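Local coordinates for chitinase (Chromobacterium violaceum, PDB 4TXG), which probably hydrolyses the glycosidic bonds of chitin as a family 18 glycoside hydrolase, and is predicted to bind that polysaccharide, at residues Arg155-Phe160 and Leu183-Tyr188; Met459-Tyr464 and Gly598-Trp603. All coordinates share one frame; numbering follows the deposited sequence.

Contact 1: residues Arg155-Phe160 and Leu183-Tyr188; sequences RIIGYF and LTHINY
Asn187 lies against the aromatic ring of Tyr159, and the pair illustrates how neighbouring parallel strands bring unlike side chains together on one face of a barrel. CB of Asn187 sits over the ring 3.9 Å from the centroid of Tyr159, a CH-pi contact. ND2 of Asn187 stands 3.4 Å from CZ of Tyr159, over the same face, near the hydroxyl-bearing end of the ring. The amide and ring planes are turned 71° apart; the amide presents ND2 to the ring, while CG2 of Ile157 lies over a face of the amide. The tyrosine hydroxyl reaches beyond the pair to Asp310.

Along the same face, the Ile157 and His185 side chains run alongside each other, CG1 of Ile157 3.7 Å from CB of His185. CD of Arg155, in a chain extended from CG to NE, touches CE1 of His185, and NE of Arg155 forms a salt bridge with Glu146, whose other carboxylate oxygen is hydrogen-bonded to NE2 of His185. Just before the second strand begins, OG1 of Thr184 receives a nearly straight 2.8 Å bond from N of Ile156. Chi1 of 63° turns this hydroxyl toward that amide, and OG1 shares a hydrogen bond with ND1 of His185 in the imidazole plane, which helps fix the ring's rotation. Both Thr184 N and His185 N donate to O of Ile156, the former at 2.9 Å on a lone pair.

At the start of the pairing CG2 of Ile156 packs on CD2 of Leu183; on the other face the edge of Phe160 approaches the Tyr188 ring, CD2 to CD2 3.9 Å. Phe160 meets His232 and Tyr188 meets Phe233 edge-to-face at helix 231-242. Strand 599-603 pairs with the far edge of strand 155-161, and strand 247-253 borders strand 185-193.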
ATOM      1  N   ARG A 155      11.183   8.257  -3.121  1.00  7.94           N
ATOM      2  CA  ARG A 155      10.165   8.084  -4.146  1.00  6.75           C
ATOM      3  C   ARG A 155       9.028   9.061  -3.878  1.00  7.24           C
ATOM      4  O   ARG A 155       8.693   9.337  -2.729  1.00  6.90           O
ATOM      5  CB  ARG A 155       9.638   6.657  -4.175  1.00  6.91           C
ATOM      6  CG  ARG A 155      10.702   5.622  -4.476  1.00  7.03           C
ATOM      7  CD  ARG A 155      10.077   4.276  -4.805  1.00  6.95           C
ATOM      8  NE  ARG A 155      11.104   3.248  -4.906  1.00  6.80           N
ATOM      9  CZ  ARG A 155      11.557   2.565  -3.863  1.00  8.90           C
ATOM     10  NH1 ARG A 155      11.046   2.803  -2.658  1.00  6.54           N
ATOM     11  NH2 ARG A 155      12.508   1.645  -4.028  1.00  6.68           N
ATOM     12  N   ILE A 156       8.469   9.594  -4.957  1.00  7.44           N
ATOM     13  CA  ILE A 156       7.301  10.453  -4.913  1.00  6.78           C
ATOM     14  C   ILE A 156       6.383   9.899  -5.986  1.00  6.98           C
ATOM     15  O   ILE A 156       6.587  10.121  -7.183  1.00  8.60           O
ATOM     16  CB  ILE A 156       7.648  11.934  -5.165  1.00  9.15           C
ATOM     17  CG1 ILE A 156       8.631  12.430  -4.104  1.00  7.40           C
ATOM     18  CG2 ILE A 156       6.377  12.792  -5.181  1.00  8.86           C
ATOM     19  CD1 ILE A 156       9.172  13.840  -4.381  1.00  9.45           C
ATOM     20  N   ILE A 157       5.411   9.117  -5.543  1.00  7.62           N
ATOM     21  CA  ILE A 157       4.605   8.299  -6.442  1.00  7.48           C
ATOM     22  C   ILE A 157       3.182   8.818  -6.505  1.00  6.29           C
ATOM     23  O   ILE A 157       2.466   8.789  -5.513  1.00  9.25           O
ATOM     24  CB  ILE A 157       4.586   6.838  -5.974  1.00  8.95           C
ATOM     25  CG1 ILE A 157       6.016   6.307  -5.841  1.00  8.67           C
ATOM     26  CG2 ILE A 157       3.770   5.967  -6.914  1.00  9.69           C
ATOM     27  CD1 ILE A 157       6.176   5.334  -4.673  1.00 17.21           C
ATOM     28  N   GLY A 158       2.769   9.288  -7.676  1.00  8.37           N
ATOM     29  CA  GLY A 158       1.433   9.840  -7.809  1.00 10.36           C
ATOM     30  C   GLY A 158       0.519   8.923  -8.592  1.00 10.28           C
ATOM     31  O   GLY A 158       0.895   8.434  -9.661  1.00  8.48           O
ATOM     32  N   TYR A 159      -0.671   8.666  -8.051  1.00  8.90           N
ATOM     33  CA  TYR A 159      -1.702   7.970  -8.805  1.00  8.92           C
ATOM     34  C   TYR A 159      -2.419   8.928  -9.741  1.00  9.29           C
ATOM     35  O   TYR A 159      -2.904   9.980  -9.318  1.00 10.24           O
ATOM     36  CB  TYR A 159      -2.719   7.319  -7.875  1.00  7.59           C
ATOM     37  CG  TYR A 159      -2.305   5.950  -7.412  1.00  9.64           C
ATOM     38  CD1 TYR A 159      -2.594   4.828  -8.173  1.00  9.99           C
ATOM     39  CD2 TYR A 159      -1.647   5.777  -6.203  1.00 15.00           C
ATOM     40  CE1 TYR A 159      -2.220   3.571  -7.752  1.00 14.43           C
ATOM     41  CE2 TYR A 159      -1.276   4.522  -5.768  1.00 19.55           C
ATOM     42  CZ  TYR A 159      -1.565   3.419  -6.550  1.00 20.26           C
ATOM     43  OH  TYR A 159      -1.185   2.161  -6.122  1.00 23.85           O
ATOM     44  N   PHE A 160      -2.473   8.545 -11.008  1.00  7.23           N
ATOM     45  CA  PHE A 160      -3.198   9.275 -12.045  1.00  6.85           C
ATOM     46  C   PHE A 160      -4.448   8.502 -12.428  1.00 10.58           C
ATOM     47  O   PHE A 160      -4.346   7.388 -12.933  1.00  9.23           O
ATOM     48  CB  PHE A 160      -2.315   9.458 -13.278  1.00  6.84           C
ATOM     49  CG  PHE A 160      -3.013  10.126 -14.428  1.00  7.72           C
ATOM     50  CD1 PHE A 160      -3.081  11.515 -14.496  1.00  8.15           C
ATOM     51  CD2 PHE A 160      -3.610   9.375 -15.431  1.00 10.50           C
ATOM     52  CE1 PHE A 160      -3.714  12.140 -15.557  1.00  9.42           C
ATOM     53  CE2 PHE A 160      -4.255   9.990 -16.496  1.00 12.41           C
ATOM     54  CZ  PHE A 160      -4.305  11.382 -16.560  1.00 11.51           C
ATOM     55  N   LEU A 183       8.105  14.487  -9.557  1.00 10.68           N
ATOM     56  CA  LEU A 183       7.740  13.105  -9.221  1.00 12.35           C
ATOM     57  C   LEU A 183       8.842  12.104  -9.570  1.00  8.68           C
ATOM     58  O   LEU A 183       9.771  12.417 -10.319  1.00  8.21           O
ATOM     59  CB  LEU A 183       6.461  12.686  -9.967  1.00 17.85           C
ATOM     60  CG  LEU A 183       5.158  13.450  -9.787  1.00 19.34           C
ATOM     61  CD1 LEU A 183       4.091  12.842 -10.652  1.00 16.20           C
ATOM     62  CD2 LEU A 183       4.727  13.409  -8.334  1.00 24.99           C
ATOM     63  N   THR A 184       8.736  10.890  -9.042  1.00  8.68           N
ATOM     64  CA  THR A 184       9.644   9.829  -9.472  1.00  8.18           C
ATOM     65  C   THR A 184       8.908   8.698 -10.201  1.00  7.41           C
ATOM     66  O   THR A 184       9.482   8.046 -11.083  1.00  8.32           O
ATOM     67  CB  THR A 184      10.433   9.230  -8.287  1.00  9.20           C
ATOM     68  OG1 THR A 184       9.530   8.619  -7.354  1.00  8.55           O
ATOM     69  CG2 THR A 184      11.255  10.315  -7.582  1.00  9.88           C
ATOM     70  N   HIS A 185       7.649   8.468  -9.821  1.00  6.42           N
ATOM     71  CA  HIS A 185       6.820   7.405 -10.392  1.00  6.26           C
ATOM     72  C   HIS A 185       5.381   7.878 -10.574  1.00  8.50           C
ATOM     73  O   HIS A 185       4.854   8.628  -9.754  1.00  8.26           O
ATOM     74  CB  HIS A 185       6.793   6.157  -9.498  1.00  8.37           C
ATOM     75  CG  HIS A 185       8.133   5.536  -9.252  1.00  8.94           C
ATOM     76  ND1 HIS A 185       9.079   6.104  -8.428  1.00 10.42           N
ATOM     77  CD2 HIS A 185       8.669   4.369  -9.688  1.00  8.95           C
ATOM     78  CE1 HIS A 185      10.152   5.332  -8.389  1.00  9.64           C
ATOM     79  NE2 HIS A 185       9.926   4.270  -9.140  1.00  8.23           N
ATOM     80  N   ILE A 186       4.747   7.412 -11.643  1.00  7.93           N
ATOM     81  CA  ILE A 186       3.320   7.644 -11.866  1.00  7.13           C
ATOM     82  C   ILE A 186       2.619   6.313 -12.061  1.00  7.18           C
ATOM     83  O   ILE A 186       3.024   5.510 -12.902  1.00  8.81           O
ATOM     84  CB  ILE A 186       3.068   8.509 -13.100  1.00  6.87           C
ATOM     85  CG1 ILE A 186       3.749   9.874 -12.955  1.00  6.58           C
ATOM     86  CG2 ILE A 186       1.556   8.641 -13.368  1.00  9.51           C
ATOM     87  CD1 ILE A 186       3.937  10.587 -14.303  1.00  9.16           C
ATOM     88  N   ASN A 187       1.570   6.092 -11.279  1.00  6.29           N
ATOM     89  CA  ASN A 187       0.749   4.895 -11.399  1.00  6.16           C
ATOM     90  C   ASN A 187      -0.546   5.233 -12.119  1.00  6.31           C
ATOM     91  O   ASN A 187      -1.292   6.101 -11.671  1.00  7.97           O
ATOM     92  CB  ASN A 187       0.412   4.318 -10.025  1.00  6.69           C
ATOM     93  CG  ASN A 187       1.603   3.687  -9.330  1.00 10.38           C
ATOM     94  OD1 ASN A 187       2.623   3.394  -9.944  1.00 13.87           O
ATOM     95  ND2 ASN A 187       1.457   3.458  -8.027  1.00 13.57           N
ATOM     96  N   TYR A 188      -0.828   4.535 -13.214  1.00  6.43           N
ATOM     97  CA  TYR A 188      -2.065   4.753 -13.952  1.00  6.64           C
ATOM     98  C   TYR A 188      -3.181   3.867 -13.417  1.00  9.74           C
ATOM     99  O   TYR A 188      -3.051   2.640 -13.406  1.00  7.21           O
ATOM    100  CB  TYR A 188      -1.836   4.468 -15.440  1.00  7.42           C
ATOM    101  CG  TYR A 188      -3.043   4.681 -16.321  1.00  7.23           C
ATOM    102  CD1 TYR A 188      -4.018   3.692 -16.466  1.00  7.30           C
ATOM    103  CD2 TYR A 188      -3.195   5.868 -17.032  1.00  8.02           C
ATOM    104  CE1 TYR A 188      -5.120   3.883 -17.303  1.00  7.62           C
ATOM    105  CE2 TYR A 188      -4.286   6.072 -17.849  1.00  9.38           C
ATOM    106  CZ  TYR A 188      -5.243   5.079 -17.985  1.00  8.01           C
ATOM    107  OH  TYR A 188      -6.318   5.288 -18.817  1.00  8.08           O
TER

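Contact 2: residues Met459-Tyr464 and Gly598-Trp603; sequences MGVPYY and GGVMFW. With CS (cesium ion), chain M.
The carbonyl oxygen of Trp603 is met by three successive residues, Pro462 at the end of the neighbouring strand and the two tyrosines that follow it. N of Tyr463 donates a nearly straight hydrogen bond of 2.8 Å to O of Trp603, CA of Pro462 adds a CH...O contact, and CD1 of Tyr464 brings its ring edge to within 3.2 Å of that Trp603 oxygen. One backbone oxygen serves as the meeting point of three residues where strand 459-462 ends.

Beyond this point the two tyrosines serve different surfaces. Tyr463 and Phe602 form an offset stack, with centroids 4.4 Å apart and planes inclined by only 13°. Chi1 of 50° turns the Phe602 ring against the face of Tyr463, while the Tyr463 hydroxyl lies over the centre of the phenyl face and is hydrogen-bonded to Thr629. CG2 of Val461 rests on CB of Phe602 at 3.8 Å, continuing the apolar surface toward helices 582-594 and 627-636.

Tyr464 instead belongs with Trp603, CE1 of the tyrosine lying 3.7 Å from CD1 of the indole. Its OH binds a cesium ion at 3.1 Å, together with two waters and Asp398, and the ion stands 3.8 Å above the indole plane, toward the rim. On this side of the sheet the methyl CE of Met601 lies against CA of Gly460, 3.8 Å away. Parallel strands with an apolar outer layer under helices and inward-facing aromatic residues at their C-terminal ends are characteristic of the TIM barrel of family 18 hydrolases, whose substrate cleft lies at that end.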
ATOM      1  N   MET A 459       5.020   5.129   1.920  1.00  5.88           N
ATOM      2  CA  MET A 459       3.782   5.318   2.667  1.00  5.98           C
ATOM      3  C   MET A 459       2.821   6.240   1.927  1.00  7.72           C
ATOM      4  O   MET A 459       3.230   7.279   1.402  1.00  7.61           O
ATOM      5  CB  MET A 459       4.091   5.876   4.060  1.00  8.85           C
ATOM      6  CG  MET A 459       5.030   4.980   4.867  1.00  8.79           C
ATOM      7  SD  MET A 459       4.538   3.250   4.952  1.00  8.26           S
ATOM      8  CE  MET A 459       2.963   3.370   5.802  1.00  7.58           C
ATOM      9  N   GLY A 460       1.543   5.863   1.895  1.00  8.98           N
ATOM     10  CA  GLY A 460       0.545   6.646   1.179  1.00  8.36           C
ATOM     11  C   GLY A 460      -0.058   7.781   1.994  1.00  7.51           C
ATOM     12  O   GLY A 460      -0.245   7.661   3.200  1.00  7.89           O
ATOM     13  N   VAL A 461      -0.376   8.880   1.315  1.00  5.13           N
ATOM     14  CA  VAL A 461      -1.141   9.974   1.905  1.00  5.21           C
ATOM     15  C   VAL A 461      -2.273  10.348   0.951  1.00  7.45           C
ATOM     16  O   VAL A 461      -2.152  10.150  -0.270  1.00  7.97           O
ATOM     17  CB  VAL A 461      -0.271  11.224   2.168  1.00  8.73           C
ATOM     18  CG1 VAL A 461       0.849  10.908   3.152  1.00  9.35           C
ATOM     19  CG2 VAL A 461       0.288  11.785   0.856  1.00  8.74           C
ATOM     20  N   PRO A 462      -3.382  10.875   1.493  1.00  7.49           N
ATOM     21  CA  PRO A 462      -4.525  11.236   0.649  1.00  8.90           C
ATOM     22  C   PRO A 462      -4.506  12.693   0.205  1.00  9.04           C
ATOM     23  O   PRO A 462      -4.144  13.559   0.997  1.00  8.44           O
ATOM     24  CB  PRO A 462      -5.717  10.990   1.573  1.00  8.44           C
ATOM     25  CG  PRO A 462      -5.182  11.397   2.924  1.00  7.18           C
ATOM     26  CD  PRO A 462      -3.724  10.964   2.929  1.00  7.86           C
ATOM     27  N   TYR A 463      -4.892  12.953  -1.042  1.00  7.80           N
ATOM     28  CA  TYR A 463      -5.109  14.326  -1.492  1.00  7.79           C
ATOM     29  C   TYR A 463      -6.612  14.590  -1.590  1.00  7.60           C
ATOM     30  O   TYR A 463      -7.077  15.378  -2.416  1.00  9.37           O
ATOM     31  CB  TYR A 463      -4.433  14.584  -2.846  1.00  7.03           C
ATOM     32  CG  TYR A 463      -2.920  14.755  -2.828  1.00  9.64           C
ATOM     33  CD1 TYR A 463      -2.179  14.626  -1.650  1.00  8.71           C
ATOM     34  CD2 TYR A 463      -2.240  15.070  -4.002  1.00  9.21           C
ATOM     35  CE1 TYR A 463      -0.787  14.792  -1.663  1.00  9.91           C
ATOM     36  CE2 TYR A 463      -0.861  15.251  -4.023  1.00  9.54           C
ATOM     37  CZ  TYR A 463      -0.142  15.107  -2.863  1.00 10.42           C
ATOM     38  OH  TYR A 463       1.228  15.281  -2.907  1.00 10.32           O
ATOM     39  N   TYR A 464      -7.373  13.930  -0.727  1.00  8.81           N
ATOM     40  CA  TYR A 464      -8.827  14.028  -0.749  1.00  8.06           C
ATOM     41  C   TYR A 464      -9.323  13.922   0.689  1.00  9.34           C
ATOM     42  O   TYR A 464      -8.573  13.547   1.582  1.00  9.38           O
ATOM     43  CB  TYR A 464      -9.451  12.920  -1.606  1.00  8.63           C
ATOM     44  CG  TYR A 464      -9.158  11.550  -1.035  1.00  9.70           C
ATOM     45  CD1 TYR A 464      -7.996  10.874  -1.385  1.00  8.81           C
ATOM     46  CD2 TYR A 464     -10.010  10.956  -0.101  1.00  8.93           C
ATOM     47  CE1 TYR A 464      -7.702   9.641  -0.851  1.00  7.23           C
ATOM     48  CE2 TYR A 464      -9.716   9.712   0.442  1.00  9.98           C
ATOM     49  CZ  TYR A 464      -8.557   9.066   0.066  1.00 13.02           C
ATOM     50  OH  TYR A 464      -8.246   7.831   0.597  1.00 14.44           O
ATOM     51  N   GLY A 598      11.398   4.557   2.079  1.00  6.33           N
ATOM     52  CA  GLY A 598      11.621   4.595   0.645  1.00  6.06           C
ATOM     53  C   GLY A 598      11.048   5.834  -0.018  1.00 10.41           C
ATOM     54  O   GLY A 598      11.664   6.420  -0.925  1.00  8.78           O
ATOM     55  N   GLY A 599       9.873   6.247   0.436  1.00 10.80           N
ATOM     56  CA  GLY A 599       9.220   7.390  -0.169  1.00 10.84           C
ATOM     57  C   GLY A 599       7.753   7.512   0.193  1.00  8.96           C
ATOM     58  O   GLY A 599       7.282   6.903   1.156  1.00  5.98           O
ATOM     59  N   VAL A 600       7.053   8.319  -0.596  1.00  6.25           N
ATOM     60  CA  VAL A 600       5.672   8.682  -0.346  1.00  5.97           C
ATOM     61  C   VAL A 600       4.857   8.436  -1.606  1.00  8.45           C
ATOM     62  O   VAL A 600       5.315   8.726  -2.716  1.00  9.68           O
ATOM     63  CB  VAL A 600       5.543  10.172   0.084  1.00  9.70           C
ATOM     64  CG1 VAL A 600       4.087  10.572   0.220  1.00  8.18           C
ATOM     65  CG2 VAL A 600       6.290  10.440   1.397  1.00 14.30           C
ATOM     66  N   MET A 601       3.658   7.882  -1.430  1.00  5.75           N
ATOM     67  CA  MET A 601       2.722   7.672  -2.519  1.00  6.44           C
ATOM     68  C   MET A 601       1.501   8.541  -2.203  1.00  7.20           C
ATOM     69  O   MET A 601       1.227   8.796  -1.041  1.00  7.36           O
ATOM     70  CB  MET A 601       2.371   6.179  -2.635  1.00  7.78           C
ATOM     71  CG  MET A 601       1.203   5.837  -3.546  1.00 11.88           C
ATOM     72  SD  MET A 601      -0.363   5.975  -2.641  1.00 10.67           S
ATOM     73  CE  MET A 601      -0.359   4.431  -1.713  1.00  7.71           C
ATOM     74  N   PHE A 602       0.787   9.030  -3.212  1.00  6.36           N
ATOM     75  CA  PHE A 602      -0.455   9.737  -2.910  1.00  5.66           C
ATOM     76  C   PHE A 602      -1.555   9.416  -3.914  1.00  7.92           C
ATOM     77  O   PHE A 602      -1.298   9.176  -5.097  1.00  8.45           O
ATOM     78  CB  PHE A 602      -0.212  11.261  -2.828  1.00  7.70           C
ATOM     79  CG  PHE A 602       0.529  11.830  -3.998  1.00 10.58           C
ATOM     80  CD1 PHE A 602      -0.157  12.274  -5.111  1.00 14.70           C
ATOM     81  CD2 PHE A 602       1.909  11.933  -3.981  1.00 15.57           C
ATOM     82  CE1 PHE A 602       0.519  12.810  -6.193  1.00 19.31           C
ATOM     83  CE2 PHE A 602       2.590  12.470  -5.067  1.00 17.71           C
ATOM     84  CZ  PHE A 602       1.891  12.904  -6.171  1.00 18.85           C
ATOM     85  N   TRP A 603      -2.780   9.356  -3.394  1.00  6.63           N
ATOM     86  CA  TRP A 603      -3.991   9.257  -4.191  1.00  9.03           C
ATOM     87  C   TRP A 603      -4.764  10.551  -3.978  1.00  6.52           C
ATOM     88  O   TRP A 603      -5.088  10.845  -2.829  1.00  7.53           O
ATOM     89  CB  TRP A 603      -4.840   8.065  -3.732  1.00  8.25           C
ATOM     90  CG  TRP A 603      -6.090   7.927  -4.522  1.00 10.25           C
ATOM     91  CD1 TRP A 603      -7.233   8.669  -4.393  1.00 13.28           C
ATOM     92  CD2 TRP A 603      -6.316   7.022  -5.600  1.00 10.52           C
ATOM     93  NE1 TRP A 603      -8.159   8.277  -5.331  1.00 10.25           N
ATOM     94  CE2 TRP A 603      -7.626   7.257  -6.076  1.00  9.97           C
ATOM     95  CE3 TRP A 603      -5.542   6.022  -6.208  1.00 11.98           C
ATOM     96  CZ2 TRP A 603      -8.177   6.532  -7.134  1.00 11.05           C
ATOM     97  CZ3 TRP A 603      -6.092   5.305  -7.249  1.00 10.22           C
ATOM     98  CH2 TRP A 603      -7.396   5.562  -7.705  1.00 10.21           C
TER
HETATM   99 CS    CS M 812      -8.289   6.014  -1.869  1.00135.28          CS
HETATM  100  O   HOH W   1      -6.207   3.873  -3.281  1.00 27.16           O
HETATM  101  O   HOH W   2     -10.833   5.743  -3.418  1.00 60.23           O

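From the N terminus, the chain enters the barrel on strand 155-161 and returns after a 22-residue connection that is almost entirely loop, so that contact 1 joins the first two neighbouring strands. It then passes through strands 247-253, 308-312, 365-371 and 391-395 before reaching 457-462. A 133-residue excursion, including helix 582-594 and the four-stranded antiparallel sheet of strands 466-468, 556-560, 565-570 and 575-578, is closed by contact 2. The contacts follow in series, neither nesting nor crossing. Strand 599-603 pairs with 155-161, its neighbour on the side away from 457-462; Ile157 exchanges probable backbone hydrogen bonds with Val600 and Phe602, and Tyr159 packs on Trp603. The last strand thereby meets the first and the barrel closes.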